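Local atomic coordinates of aspartate semialdehyde dehydrogenase (Francisella tularensis subsp. tularensis, PDB entry 4WOJ), a protein that probably catalyses the NADPH-dependent reductive dephosphorylation of L-aspartyl-4-phosphate to L-aspartate-semialdehyde, a step in lysine, methionine and threonine biosynthesis. Residues Asp73-Cys78 / Ala94-Phe99; Leu107-Asp112 / Ala248-Lys253; Asn163-Gln168 / Asp264-Arg269; Ile307-Glu312 / Ile331-Ser336. All blocks are in the same frame, centred on the assembly; numbering follows the deposited sequence.

Overall arrangement
From the N terminus, interaction 1 comes first. It closes the loop through helix 81-93 and sets strand 74-77 beside strand 99-102 in the parallel sheet of the NAD-binding part. Interaction 2 opens soon after, at 107-112, and closes far along the chain on helix 242-255. It ties the first family region to the second. Interaction 3 opens at 163-168, inside that long loop, and closes at 264-269, beyond it, so interactions 2 and 3 cross. Interaction 4 follows in series and pairs 307-312 with 331-336. Interactions 3 and 4 reach the same mixed sheet, at its two outer strands, and both touch the second subunit. Their centres lie about 19 Å apart.

Interaction 1 of 4, residues Asp73-Cys78 / Ala94-Phe99; sequences DILLSC and AGWQGF
Leu75 lies over one face of the Trp96 indole, and the two side chains run at a slant to each other. Leu75 CD1 sits 4.0 Å from the centroid of the six-membered ring, 29° off its normal, a CH-pi contact. Its closest ring atom is Trp96 CH2, at 3.6 Å from Leu75 CD1. Trp96 CG is anti to the backbone N (chi1 -177°), which swings the indole back toward the strand. Gly98 N lies over the opposite face, 3.6 Å above the ring plane. The indole NE1 bonds to Met72 O, which helps to fix the rotation of the ring. Ile74 and Phe99 point to the same side of the sheet, and Ile74 CG1 lies 4.0 Å from Phe99 CD1. Ile368 of helix 354-369 packs on both. Two backbone bonds join the segments. Phe99 N gives to Asp73 O at 3.2 Å, and Leu75 N gives to Phe99 O at 2.9 Å with an N-H...O angle of 166°. Before Trp96, Gly95 is the C-prime residue of a Schellman motif that ends helix 81-93. Strand 74-77, helix 81-93 and strand 99-102 together form a beta-alpha-beta crossover, the repeating element of the Rossmann-type dinucleotide-binding fold.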
loop_
_atom_site.group_PDB
_atom_site.type_symbol
_atom_site.label_atom_id
_atom_site.label_comp_id
_atom_site.label_asym_id
_atom_site.label_seq_id
_atom_site.Cartn_x
_atom_site.Cartn_y
_atom_site.Cartn_z
ATOM N N ASP B 73 -40.530 -13.203 3.028
ATOM C CA ASP B 73 -40.346 -12.958 4.441
ATOM C C ASP B 73 -39.047 -12.177 4.728
ATOM O O ASP B 73 -38.936 -11.434 5.730
ATOM C CB ASP B 73 -40.309 -14.284 5.171
ATOM C CG ASP B 73 -41.646 -14.973 5.154
ATOM O OD1 ASP B 73 -42.548 -14.468 5.861
ATOM O OD2 ASP B 73 -41.812 -15.986 4.406
ATOM N N ILE B 74 -38.086 -12.385 3.833
ATOM C CA ILE B 74 -36.748 -11.865 3.950
ATOM C C ILE B 74 -36.208 -11.616 2.553
ATOM O O ILE B 74 -36.294 -12.477 1.678
ATOM C CB ILE B 74 -35.800 -12.869 4.651
ATOM C CG1 ILE B 74 -36.295 -13.210 6.062
ATOM C CG2 ILE B 74 -34.373 -12.306 4.719
ATOM C CD1 ILE B 74 -35.365 -14.144 6.826
ATOM N N LEU B 75 -35.609 -10.446 2.362
ATOM C CA LEU B 75 -34.933 -10.124 1.113
ATOM C C LEU B 75 -33.473 -9.830 1.405
ATOM O O LEU B 75 -33.142 -9.236 2.429
ATOM C CB LEU B 75 -35.578 -8.914 0.451
ATOM C CG LEU B 75 -37.051 -9.101 0.058
ATOM C CD1 LEU B 75 -37.650 -7.757 -0.287
ATOM C CD2 LEU B 75 -37.177 -10.076 -1.117
ATOM N N LEU B 76 -32.603 -10.273 0.504
ATOM C CA LEU B 76 -31.173 -10.117 0.687
ATOM C C LEU B 76 -30.531 -9.525 -0.572
ATOM O O LEU B 76 -30.446 -10.188 -1.628
ATOM C CB LEU B 76 -30.552 -11.465 1.036
ATOM C CG LEU B 76 -29.184 -11.389 1.703
ATOM C CD1 LEU B 76 -28.947 -12.683 2.466
ATOM C CD2 LEU B 76 -28.085 -11.135 0.680
ATOM N N SER B 77 -30.058 -8.282 -0.447
ATOM C CA SER B 77 -29.578 -7.530 -1.621
ATOM C C SER B 77 -28.066 -7.353 -1.623
ATOM O O SER B 77 -27.500 -6.894 -0.654
ATOM C CB SER B 77 -30.246 -6.153 -1.708
ATOM O OG SER B 77 -29.822 -5.484 -2.886
ATOM N N CYS B 78 -27.445 -7.747 -2.727
ATOM C CA CYS B 78 -26.093 -7.362 -3.057
ATOM C C CYS B 78 -26.141 -6.411 -4.253
ATOM O O CYS B 78 -25.152 -6.238 -4.973
ATOM C CB CYS B 78 -25.268 -8.589 -3.431
ATOM S SG CYS B 78 -25.216 -9.843 -2.154
ATOM N N ALA B 94 -45.213 0.620 1.341
ATOM C CA ALA B 94 -46.258 -0.330 0.940
ATOM C C ALA B 94 -46.563 -1.382 2.010
ATOM O O ALA B 94 -47.076 -2.440 1.680
ATOM C CB ALA B 94 -45.874 -1.003 -0.370
ATOM N N GLY B 95 -46.228 -1.095 3.275
ATOM C CA GLY B 95 -46.603 -1.938 4.429
ATOM C C GLY B 95 -45.690 -3.105 4.824
ATOM O O GLY B 95 -45.762 -3.587 5.968
ATOM N N TRP B 96 -44.830 -3.556 3.904
ATOM C CA TRP B 96 -44.015 -4.776 4.098
ATOM C C TRP B 96 -43.169 -4.702 5.377
ATOM O O TRP B 96 -42.359 -3.821 5.488
ATOM C CB TRP B 96 -43.080 -4.967 2.900
ATOM C CG TRP B 96 -42.234 -6.205 2.922
ATOM C CD1 TRP B 96 -42.672 -7.489 2.776
ATOM C CD2 TRP B 96 -40.799 -6.283 3.041
ATOM N NE1 TRP B 96 -41.607 -8.361 2.803
ATOM C CE2 TRP B 96 -40.447 -7.651 2.974
ATOM C CE3 TRP B 96 -39.778 -5.332 3.205
ATOM C CZ2 TRP B 96 -39.114 -8.095 3.068
ATOM C CZ3 TRP B 96 -38.454 -5.771 3.295
ATOM C CH2 TRP B 96 -38.135 -7.145 3.223
ATOM N N GLN B 97 -43.341 -5.646 6.305
ATOM C CA GLN B 97 -42.568 -5.669 7.560
ATOM C C GLN B 97 -41.542 -6.813 7.700
ATOM O O GLN B 97 -41.223 -7.242 8.815
ATOM C CB GLN B 97 -43.498 -5.727 8.756
ATOM C CG GLN B 97 -44.250 -4.448 9.019
ATOM C CD GLN B 97 -45.442 -4.727 9.903
ATOM O OE1 GLN B 97 -45.364 -5.556 10.807
ATOM N NE2 GLN B 97 -46.568 -4.078 9.621
ATOM N N GLY B 98 -41.012 -7.274 6.579
ATOM C CA GLY B 98 -40.011 -8.313 6.596
ATOM C C GLY B 98 -38.588 -7.804 6.759
ATOM O O GLY B 98 -38.324 -6.596 6.759
ATOM N N PHE B 99 -37.666 -8.751 6.892
ATOM C CA PHE B 99 -36.253 -8.443 7.092
ATOM C C PHE B 99 -35.531 -8.099 5.809
ATOM O O PHE B 99 -35.600 -8.811 4.812
ATOM C CB PHE B 99 -35.534 -9.603 7.749
ATOM C CG PHE B 99 -36.053 -9.952 9.101
ATOM C CD1 PHE B 99 -37.080 -10.874 9.243
ATOM C CD2 PHE B 99 -35.476 -9.418 10.223
ATOM C CE1 PHE B 99 -37.543 -11.237 10.496
ATOM C CE2 PHE B 99 -35.923 -9.770 11.472
ATOM C CZ PHE B 99 -36.956 -10.683 11.617
#

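Interaction 2 of 4, residues Leu107-Asp112 / Ala248-Lys253; sequences LRLDKD and ATELNK
The type I beta turn from Leu107 to Asp110, in the NAD-binding part, docks on helix 242-255 of the dimerisation region through Arg108, Leu109, Glu250 and Lys253. The contact lies near the predicted active site: the Arg108 side chain is about 7 Å from that of Cys141, the predicted acyl-thioester residue. Arg108 NH1 makes a salt bridge to Glu250 OE2 at 3.0 Å. The oxygen is met on its syn side, and the guanidinium and carboxylate planes stand 69° apart. The carboxylate also lies against the aliphatic part of Arg108: Arg108 CD is 3.1 Å from Glu250 OE2. Both groups have further partners: Arg108 NE bonds to Gly138 O, and Glu250 OE1 accepts from Asn140 N. These bonds connect the salt bridge to the backbone just before Cys141. Leu109 CD2 rests on Glu250 CG, on the aliphatic part of the glutamate, at 4.2 Å. With chi1 at 179°, Lys253 starts off opposite its own backbone N and stays extended, reaching from the helix to the turn. Its ammonium bonds to Ser113 O outside the turn. Within the turn, Lys253 NZ gives a hydrogen bond to Arg108 O at 3.1 Å and lies 2.7 Å from Asp110 O.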
loop_
_atom_site.group_PDB
_atom_site.type_symbol
_atom_site.label_atom_id
_atom_site.label_comp_id
_atom_site.label_asym_id
_atom_site.label_seq_id
_atom_site.Cartn_x
_atom_site.Cartn_y
_atom_site.Cartn_z
ATOM N N LEU B 107 -28.221 2.368 4.174
ATOM C CA LEU B 107 -28.926 2.316 5.441
ATOM C C LEU B 107 -28.041 2.162 6.670
ATOM O O LEU B 107 -28.574 2.102 7.763
ATOM C CB LEU B 107 -29.951 1.171 5.388
ATOM C CG LEU B 107 -31.037 1.349 4.310
ATOM C CD1 LEU B 107 -31.824 0.066 4.052
ATOM C CD2 LEU B 107 -31.981 2.492 4.672
ATOM N N ARG B 108 -26.713 2.098 6.501
ATOM C CA ARG B 108 -25.799 1.722 7.603
ATOM C C ARG B 108 -25.973 2.448 8.909
ATOM O O ARG B 108 -25.839 1.816 9.976
ATOM C CB ARG B 108 -24.339 1.874 7.211
ATOM C CG ARG B 108 -23.849 0.667 6.457
ATOM C CD ARG B 108 -22.360 0.683 6.234
ATOM N NE ARG B 108 -22.116 -0.219 5.136
ATOM C CZ ARG B 108 -21.214 -0.049 4.190
ATOM N NH1 ARG B 108 -20.396 1.009 4.185
ATOM N NH2 ARG B 108 -21.133 -0.967 3.245
ATOM N N LEU B 109 -26.277 3.740 8.832
ATOM C CA LEU B 109 -26.257 4.602 10.023
ATOM C C LEU B 109 -27.629 5.091 10.525
ATOM O O LEU B 109 -27.677 5.905 11.432
ATOM C CB LEU B 109 -25.266 5.785 9.824
ATOM C CG LEU B 109 -23.913 5.344 9.231
ATOM C CD1 LEU B 109 -23.024 6.522 8.884
ATOM C CD2 LEU B 109 -23.170 4.361 10.142
ATOM N N ASP B 110 -28.728 4.583 9.969
ATOM C CA ASP B 110 -30.058 4.871 10.534
ATOM C C ASP B 110 -30.151 4.251 11.907
ATOM O O ASP B 110 -29.590 3.190 12.141
ATOM C CB ASP B 110 -31.179 4.306 9.640
ATOM C CG ASP B 110 -32.612 4.612 10.169
ATOM O OD1 ASP B 110 -32.787 4.931 11.367
ATOM O OD2 ASP B 110 -33.587 4.521 9.378
ATOM N N LYS B 111 -30.892 4.883 12.807
ATOM C CA LYS B 111 -31.088 4.326 14.154
ATOM C C LYS B 111 -31.797 2.949 14.076
ATOM O O LYS B 111 -31.537 2.054 14.876
ATOM C CB LYS B 111 -31.865 5.300 15.055
ATOM N N ASP B 112 -32.681 2.799 13.100
ATOM C CA ASP B 112 -33.403 1.535 12.896
ATOM C C ASP B 112 -32.517 0.396 12.389
ATOM O O ASP B 112 -32.813 -0.761 12.656
ATOM C CB ASP B 112 -34.593 1.759 11.953
ATOM C CG ASP B 112 -35.668 2.653 12.579
ATOM O OD1 ASP B 112 -35.768 2.690 13.842
ATOM O OD2 ASP B 112 -36.395 3.326 11.805
ATOM N N ALA B 248 -14.565 4.962 11.350
ATOM C CA ALA B 248 -14.729 5.199 12.798
ATOM C C ALA B 248 -16.158 4.969 13.249
ATOM O O ALA B 248 -16.406 4.321 14.239
ATOM C CB ALA B 248 -14.253 6.576 13.177
ATOM N N THR B 249 -17.103 5.495 12.496
ATOM C CA THR B 249 -18.514 5.511 12.885
ATOM C C THR B 249 -19.147 4.134 12.861
ATOM O O THR B 249 -19.922 3.783 13.751
ATOM C CB THR B 249 -19.306 6.458 11.960
ATOM O OG1 THR B 249 -18.805 6.344 10.612
ATOM C CG2 THR B 249 -19.129 7.911 12.456
ATOM N N GLU B 250 -18.784 3.357 11.856
ATOM C CA GLU B 250 -19.234 1.953 11.723
ATOM C C GLU B 250 -18.644 1.041 12.813
ATOM O O GLU B 250 -19.369 0.271 13.445
ATOM C CB GLU B 250 -18.908 1.402 10.324
ATOM C CG GLU B 250 -19.671 2.132 9.223
ATOM C CD GLU B 250 -19.454 1.574 7.817
ATOM O OE1 GLU B 250 -18.904 0.458 7.672
ATOM O OE2 GLU B 250 -19.807 2.288 6.848
ATOM N N LEU B 251 -17.340 1.157 13.045
ATOM C CA LEU B 251 -16.696 0.414 14.135
ATOM C C LEU B 251 -17.387 0.700 15.465
ATOM O O LEU B 251 -17.704 -0.210 16.226
ATOM C CB LEU B 251 -15.198 0.753 14.263
ATOM C CG LEU B 251 -14.484 0.079 15.452
ATOM C CD1 LEU B 251 -14.383 -1.416 15.207
ATOM C CD2 LEU B 251 -13.121 0.660 15.730
ATOM N N ASN B 252 -17.631 1.969 15.746
ATOM C CA ASN B 252 -18.319 2.339 17.006
ATOM C C ASN B 252 -19.786 1.901 17.031
ATOM O O ASN B 252 -20.296 1.465 18.055
ATOM C CB ASN B 252 -18.087 3.809 17.322
ATOM C CG ASN B 252 -16.643 4.053 17.749
ATOM O OD1 ASN B 252 -16.262 3.711 18.870
ATOM N ND2 ASN B 252 -15.811 4.544 16.835
ATOM N N LYS B 253 -20.438 1.922 15.880
ATOM C CA LYS B 253 -21.797 1.371 15.813
ATOM C C LYS B 253 -21.773 -0.149 16.061
ATOM O O LYS B 253 -22.613 -0.667 16.770
ATOM C CB LYS B 253 -22.492 1.722 14.504
ATOM C CG LYS B 253 -23.889 1.137 14.428
ATOM C CD LYS B 253 -24.814 1.870 13.459
ATOM C CE LYS B 253 -26.259 1.476 13.750
ATOM N NZ LYS B 253 -27.218 2.059 12.766
#

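Interaction 3 of 4, residues Asn163-Gln168 / Asp264-Arg269; sequences NSSTYQ and DGICVR
The Gln168 side chain meets 264-269 from CB to the amide. Its CB lies 3.3 Å from Val268 O, the carbonyl that also accepts from Gln168 N at 2.8 Å. CG stays near the same oxygen. CG is anti to the carbonyl carbon (chi1 -72°) and the chain is extended beyond it, which carries the amide over Cys267. There OE1 is 3.2 Å from Cys267 CB. OE1 also accepts a hydrogen bond from Thr166 OG1, in the carbonyl plane and on a lone pair. NE2 binds a water weakly. The same water accepts from Arg269 NH1 at 2.8 Å, in the plane of the guanidinium, while the amide and guanidinium planes stand nearly perpendicular (87°). NE2 also makes a weak bond to Glu243.

Thr166 OG1 has two roles: it gives its proton to Gln168 OE1 and accepts from Val268 N at 3.1 Å. A side-chain hydroxyl thus accepts the Val268 N-H. Earlier, the strands run parallel, and Ser164 N bonds to Asp264 O at 2.9 Å. At the dimer interface, Tyr167 OH bonds to Thr166 O of the second subunit, and Tyr167 of that subunit does the same in return. The Thr166 bond to OE1, with weaker bonds at NE2, probably sets the orientation of the amide beside the predicted active-site residues Cys141 and His276, the side chain of His276 being about 4 Å from that of Gln168.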
loop_
_atom_site.group_PDB
_atom_site.type_symbol
_atom_site.label_atom_id
_atom_site.label_comp_id
_atom_site.label_asym_id
_atom_site.label_seq_id
_atom_site.Cartn_x
_atom_site.Cartn_y
_atom_site.Cartn_z
ATOM N N ASN B 163 -4.782 3.725 13.771
ATOM C CA ASN B 163 -4.440 4.227 12.452
ATOM C C ASN B 163 -4.411 3.053 11.489
ATOM O O ASN B 163 -3.707 2.067 11.780
ATOM C CB ASN B 163 -3.085 4.862 12.449
ATOM C CG ASN B 163 -2.809 5.598 11.154
ATOM O OD1 ASN B 163 -3.232 6.734 10.994
ATOM N ND2 ASN B 163 -2.060 4.984 10.246
ATOM N N SER B 164 -5.179 3.131 10.389
ATOM C CA SER B 164 -5.078 2.166 9.303
ATOM C C SER B 164 -4.685 2.814 7.977
ATOM O O SER B 164 -5.264 3.810 7.566
ATOM C CB SER B 164 -6.379 1.410 9.117
ATOM O OG SER B 164 -6.374 0.658 7.884
ATOM N N SER B 165 -3.688 2.244 7.319
ATOM C CA SER B 165 -3.333 2.581 5.927
ATOM C C SER B 165 -3.668 1.353 5.071
ATOM O O SER B 165 -3.125 0.304 5.281
ATOM C CB SER B 165 -1.844 2.897 5.790
ATOM O OG SER B 165 -1.436 3.990 6.612
ATOM N N THR B 166 -4.575 1.494 4.116
ATOM C CA THR B 166 -5.070 0.372 3.408
ATOM C C THR B 166 -4.475 0.293 2.023
ATOM O O THR B 166 -3.933 1.264 1.490
ATOM C CB THR B 166 -6.582 0.373 3.256
ATOM O OG1 THR B 166 -6.948 1.258 2.198
ATOM C CG2 THR B 166 -7.259 0.786 4.560
ATOM N N TYR B 167 -4.528 -0.921 1.516
ATOM C CA TYR B 167 -3.938 -1.326 0.261
ATOM C C TYR B 167 -5.067 -2.143 -0.281
ATOM O O TYR B 167 -5.145 -3.333 -0.048
ATOM C CB TYR B 167 -2.725 -2.209 0.493
ATOM C CG TYR B 167 -1.509 -1.621 1.260
ATOM C CD1 TYR B 167 -1.555 -1.316 2.613
ATOM C CD2 TYR B 167 -0.291 -1.456 0.609
ATOM C CE1 TYR B 167 -0.428 -0.800 3.287
ATOM C CE2 TYR B 167 0.834 -0.958 1.259
ATOM C CZ TYR B 167 0.760 -0.627 2.604
ATOM O OH TYR B 167 1.906 -0.116 3.183
ATOM N N GLN B 168 -6.034 -1.453 -0.849
ATOM C CA GLN B 168 -7.296 -2.027 -1.234
ATOM C C GLN B 168 -7.423 -2.509 -2.667
ATOM O O GLN B 168 -7.059 -1.820 -3.613
ATOM C CB GLN B 168 -8.371 -0.992 -1.053
ATOM C CG GLN B 168 -8.623 -0.771 0.405
ATOM C CD GLN B 168 -9.671 0.267 0.627
ATOM O OE1 GLN B 168 -9.454 1.228 1.392
ATOM N NE2 GLN B 168 -10.843 0.075 -0.001
ATOM N N ASP B 264 -8.714 6.264 12.011
ATOM C CA ASP B 264 -8.354 7.208 10.974
ATOM C C ASP B 264 -7.194 6.621 10.192
ATOM O O ASP B 264 -6.632 5.614 10.570
ATOM C CB ASP B 264 -7.996 8.580 11.575
ATOM C CG ASP B 264 -8.425 9.769 10.667
ATOM O OD1 ASP B 264 -8.540 9.563 9.418
ATOM O OD2 ASP B 264 -8.678 10.900 11.223
ATOM N N GLY B 265 -6.878 7.285 9.099
ATOM C CA GLY B 265 -5.760 6.969 8.267
ATOM C C GLY B 265 -6.145 7.269 6.825
ATOM O O GLY B 265 -7.003 8.127 6.561
ATOM N N ILE B 266 -5.506 6.562 5.897
ATOM C CA ILE B 266 -5.794 6.746 4.517
ATOM C C ILE B 266 -6.160 5.444 3.802
ATOM O O ILE B 266 -5.549 4.394 4.032
ATOM C CB ILE B 266 -4.599 7.356 3.828
ATOM C CG1 ILE B 266 -5.036 7.950 2.476
ATOM C CG2 ILE B 266 -3.502 6.291 3.678
ATOM C CD1 ILE B 266 -3.895 8.336 1.578
ATOM N N CYS B 267 -7.115 5.561 2.880
ATOM C CA CYS B 267 -7.541 4.457 2.044
ATOM C C CYS B 267 -6.967 4.569 0.600
ATOM O O CYS B 267 -7.162 5.555 -0.083
ATOM C CB CYS B 267 -9.077 4.339 2.086
ATOM S SG CYS B 267 -9.767 3.891 3.720
ATOM N N VAL B 268 -6.278 3.530 0.150
ATOM C CA VAL B 268 -5.543 3.562 -1.107
ATOM C C VAL B 268 -5.895 2.350 -1.961
ATOM O O VAL B 268 -5.901 1.223 -1.481
ATOM C CB VAL B 268 -4.030 3.545 -0.882
ATOM C CG1 VAL B 268 -3.262 3.801 -2.187
ATOM C CG2 VAL B 268 -3.598 4.585 0.185
ATOM N N ARG B 269 -6.222 2.610 -3.213
ATOM C CA ARG B 269 -6.468 1.577 -4.150
ATOM C C ARG B 269 -5.159 1.112 -4.718
ATOM O O ARG B 269 -4.299 1.963 -5.062
ATOM C CB ARG B 269 -7.356 2.112 -5.277
ATOM C CG ARG B 269 -7.888 1.025 -6.134
ATOM C CD ARG B 269 -8.905 0.229 -5.371
ATOM N NE ARG B 269 -10.208 0.857 -5.409
ATOM C CZ ARG B 269 -11.220 0.507 -4.629
ATOM N NH1 ARG B 269 -11.081 -0.429 -3.686
ATOM N NH2 ARG B 269 -12.380 1.122 -4.766
HETATM O O HOH W 1 -12.894 -1.477 -1.898
#

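Interaction 4 of 4, residues Ile307-Glu312 / Ile331-Ser336; sequences IDNNKE and IGRIKS
A chi1 of -166° turns the Asn309 amide away from its own backbone N and toward Arg333. The Arg333 chain is bent at chi2 (-62°) and chi3, which brings NE to the amide. Arg333 NE gives a hydrogen bond to Asn309 OD1 at 2.7 Å. The oxygen lies in the guanidinium plane, and amide and guanidinium are nearly coplanar, 24° apart. Arg333 CD also comes within 3.3 Å of Asn309 OD1. Each group has a second partner on the second subunit. Asn309 ND2 bonds to Gly239 O there, and Arg333 NH2 makes a salt bridge to Glu244. Trp231 of that subunit packs on both residues. Both ends of the pair are thus anchored to the second subunit.

The two backbones join directly once, where Ile307 N bonds to Ile331 O at 3.0 Å. Beyond that point waters take the place of direct backbone bonds. One water gives to Ile307 O at 3.1 Å and accepts from Arg333 N at 2.9 Å. Another gives to Ile307 O at 2.8 Å and reaches Ile334 N through a weak bond. Ile307 O is thus gripped by two waters. After it the chain turns away through an inverse gamma turn centred on Asn309. Asn310 then stands at the N-cap of helix 311-317, its OD1 accepting from Asp313 N. The contact lies where outer strand 304-307, parallel to strand 329-336 in the mixed sheet of the dimerisation domain, gives way to helix 311-317 at the subunit interface.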
loop_
_atom_site.group_PDB
_atom_site.type_symbol
_atom_site.label_atom_id
_atom_site.label_comp_id
_atom_site.label_asym_id
_atom_site.label_seq_id
_atom_site.Cartn_x
_atom_site.Cartn_y
_atom_site.Cartn_z
ATOM N N ILE B 307 0.468 -14.893 11.714
ATOM C CA ILE B 307 1.565 -15.208 10.851
ATOM C C ILE B 307 2.803 -14.720 11.554
ATOM O O ILE B 307 2.955 -13.534 11.792
ATOM C CB ILE B 307 1.431 -14.462 9.534
ATOM C CG1 ILE B 307 0.097 -14.767 8.891
ATOM C CG2 ILE B 307 2.527 -14.856 8.588
ATOM C CD1 ILE B 307 -0.205 -16.241 8.727
ATOM N N ASP B 308 3.695 -15.651 11.844
ATOM C CA ASP B 308 4.875 -15.392 12.624
ATOM C C ASP B 308 5.771 -14.399 11.917
ATOM O O ASP B 308 5.911 -14.410 10.693
ATOM C CB ASP B 308 5.579 -16.736 12.882
ATOM C CG ASP B 308 6.902 -16.588 13.547
ATOM O OD1 ASP B 308 6.953 -16.128 14.703
ATOM O OD2 ASP B 308 7.924 -16.934 12.913
ATOM N N ASN B 309 6.375 -13.528 12.707
ATOM C CA ASN B 309 7.065 -12.366 12.185
ATOM C C ASN B 309 8.442 -12.724 11.687
ATOM O O ASN B 309 9.441 -12.358 12.282
ATOM C CB ASN B 309 7.151 -11.299 13.266
ATOM C CG ASN B 309 7.545 -9.941 12.726
ATOM O OD1 ASN B 309 7.496 -9.682 11.524
ATOM N ND2 ASN B 309 7.924 -9.072 13.611
ATOM N N ASN B 310 8.472 -13.436 10.569
ATOM C CA ASN B 310 9.712 -13.707 9.887
ATOM C C ASN B 310 9.443 -13.734 8.387
ATOM O O ASN B 310 8.309 -13.868 7.940
ATOM C CB ASN B 310 10.307 -15.016 10.360
ATOM C CG ASN B 310 9.543 -16.212 9.850
ATOM O OD1 ASN B 310 9.725 -16.637 8.715
ATOM N ND2 ASN B 310 8.690 -16.768 10.688
ATOM N N LYS B 311 10.516 -13.604 7.629
ATOM C CA LYS B 311 10.444 -13.365 6.206
ATOM C C LYS B 311 9.755 -14.485 5.410
ATOM O O LYS B 311 8.774 -14.253 4.698
ATOM C CB LYS B 311 11.854 -13.162 5.713
ATOM C CG LYS B 311 11.947 -12.713 4.273
ATOM C CD LYS B 311 13.404 -12.409 3.954
ATOM C CE LYS B 311 13.558 -11.658 2.639
ATOM N NZ LYS B 311 14.883 -10.986 2.637
ATOM N N GLU B 312 10.255 -15.695 5.539
ATOM C CA GLU B 312 9.706 -16.771 4.756
ATOM C C GLU B 312 8.178 -16.839 4.948
ATOM O O GLU B 312 7.417 -16.971 3.981
ATOM C CB GLU B 312 10.388 -18.115 5.116
ATOM C CG GLU B 312 9.657 -19.351 4.570
ATOM C CD GLU B 312 10.570 -20.547 4.251
ATOM O OE1 GLU B 312 11.381 -20.967 5.105
ATOM O OE2 GLU B 312 10.456 -21.098 3.125
ATOM N N ILE B 331 -2.883 -11.991 9.855
ATOM C CA ILE B 331 -2.383 -10.831 10.590
ATOM C C ILE B 331 -1.018 -11.103 11.125
ATOM O O ILE B 331 -0.786 -12.114 11.774
ATOM C CB ILE B 331 -3.316 -10.464 11.726
ATOM C CG1 ILE B 331 -2.636 -9.408 12.645
ATOM C CG2 ILE B 331 -3.741 -11.685 12.478
ATOM C CD1 ILE B 331 -3.598 -8.763 13.581
ATOM N N GLY B 332 -0.093 -10.233 10.804
ATOM C CA GLY B 332 1.309 -10.492 11.099
ATOM C C GLY B 332 2.113 -9.239 11.260
ATOM O O GLY B 332 1.568 -8.177 11.364
ATOM N N ARG B 333 3.425 -9.397 11.301
ATOM C CA ARG B 333 4.333 -8.309 11.489
ATOM C C ARG B 333 3.979 -7.622 12.821
ATOM O O ARG B 333 4.162 -6.440 12.984
ATOM C CB ARG B 333 4.289 -7.342 10.307
ATOM C CG ARG B 333 4.629 -7.959 8.948
ATOM C CD ARG B 333 6.041 -8.519 8.844
ATOM N NE ARG B 333 6.995 -7.750 9.646
ATOM C CZ ARG B 333 7.591 -6.606 9.292
ATOM N NH1 ARG B 333 7.347 -6.026 8.126
ATOM N NH2 ARG B 333 8.449 -6.023 10.137
ATOM N N ILE B 334 3.482 -8.407 13.763
ATOM C CA ILE B 334 3.040 -7.907 15.035
ATOM C C ILE B 334 4.253 -7.519 15.865
ATOM O O ILE B 334 5.033 -8.347 16.259
ATOM C CB ILE B 334 2.192 -8.940 15.805
ATOM C CG1 ILE B 334 0.935 -9.296 14.999
ATOM C CG2 ILE B 334 1.810 -8.397 17.181
ATOM C CD1 ILE B 334 0.338 -10.650 15.325
ATOM N N LYS B 335 4.406 -6.242 16.127
ATOM C CA LYS B 335 5.578 -5.786 16.828
ATOM C C LYS B 335 5.259 -4.572 17.658
ATOM O O LYS B 335 4.264 -3.873 17.445
ATOM C CB LYS B 335 6.672 -5.484 15.829
ATOM C CG LYS B 335 6.373 -4.312 14.936
ATOM C CD LYS B 335 7.508 -4.035 13.971
ATOM C CE LYS B 335 7.428 -2.610 13.434
ATOM N NZ LYS B 335 7.827 -2.536 11.998
ATOM N N SER B 336 6.109 -4.335 18.624
ATOM C CA SER B 336 6.025 -3.139 19.469
ATOM C C SER B 336 6.576 -1.991 18.668
ATOM O O SER B 336 7.196 -2.174 17.638
ATOM C CB SER B 336 6.864 -3.332 20.718
ATOM O OG SER B 336 8.190 -3.546 20.302
HETATM O O HOH W 2 4.205 -11.643 9.705
HETATM O O HOH W 3 3.584 -11.789 13.854
#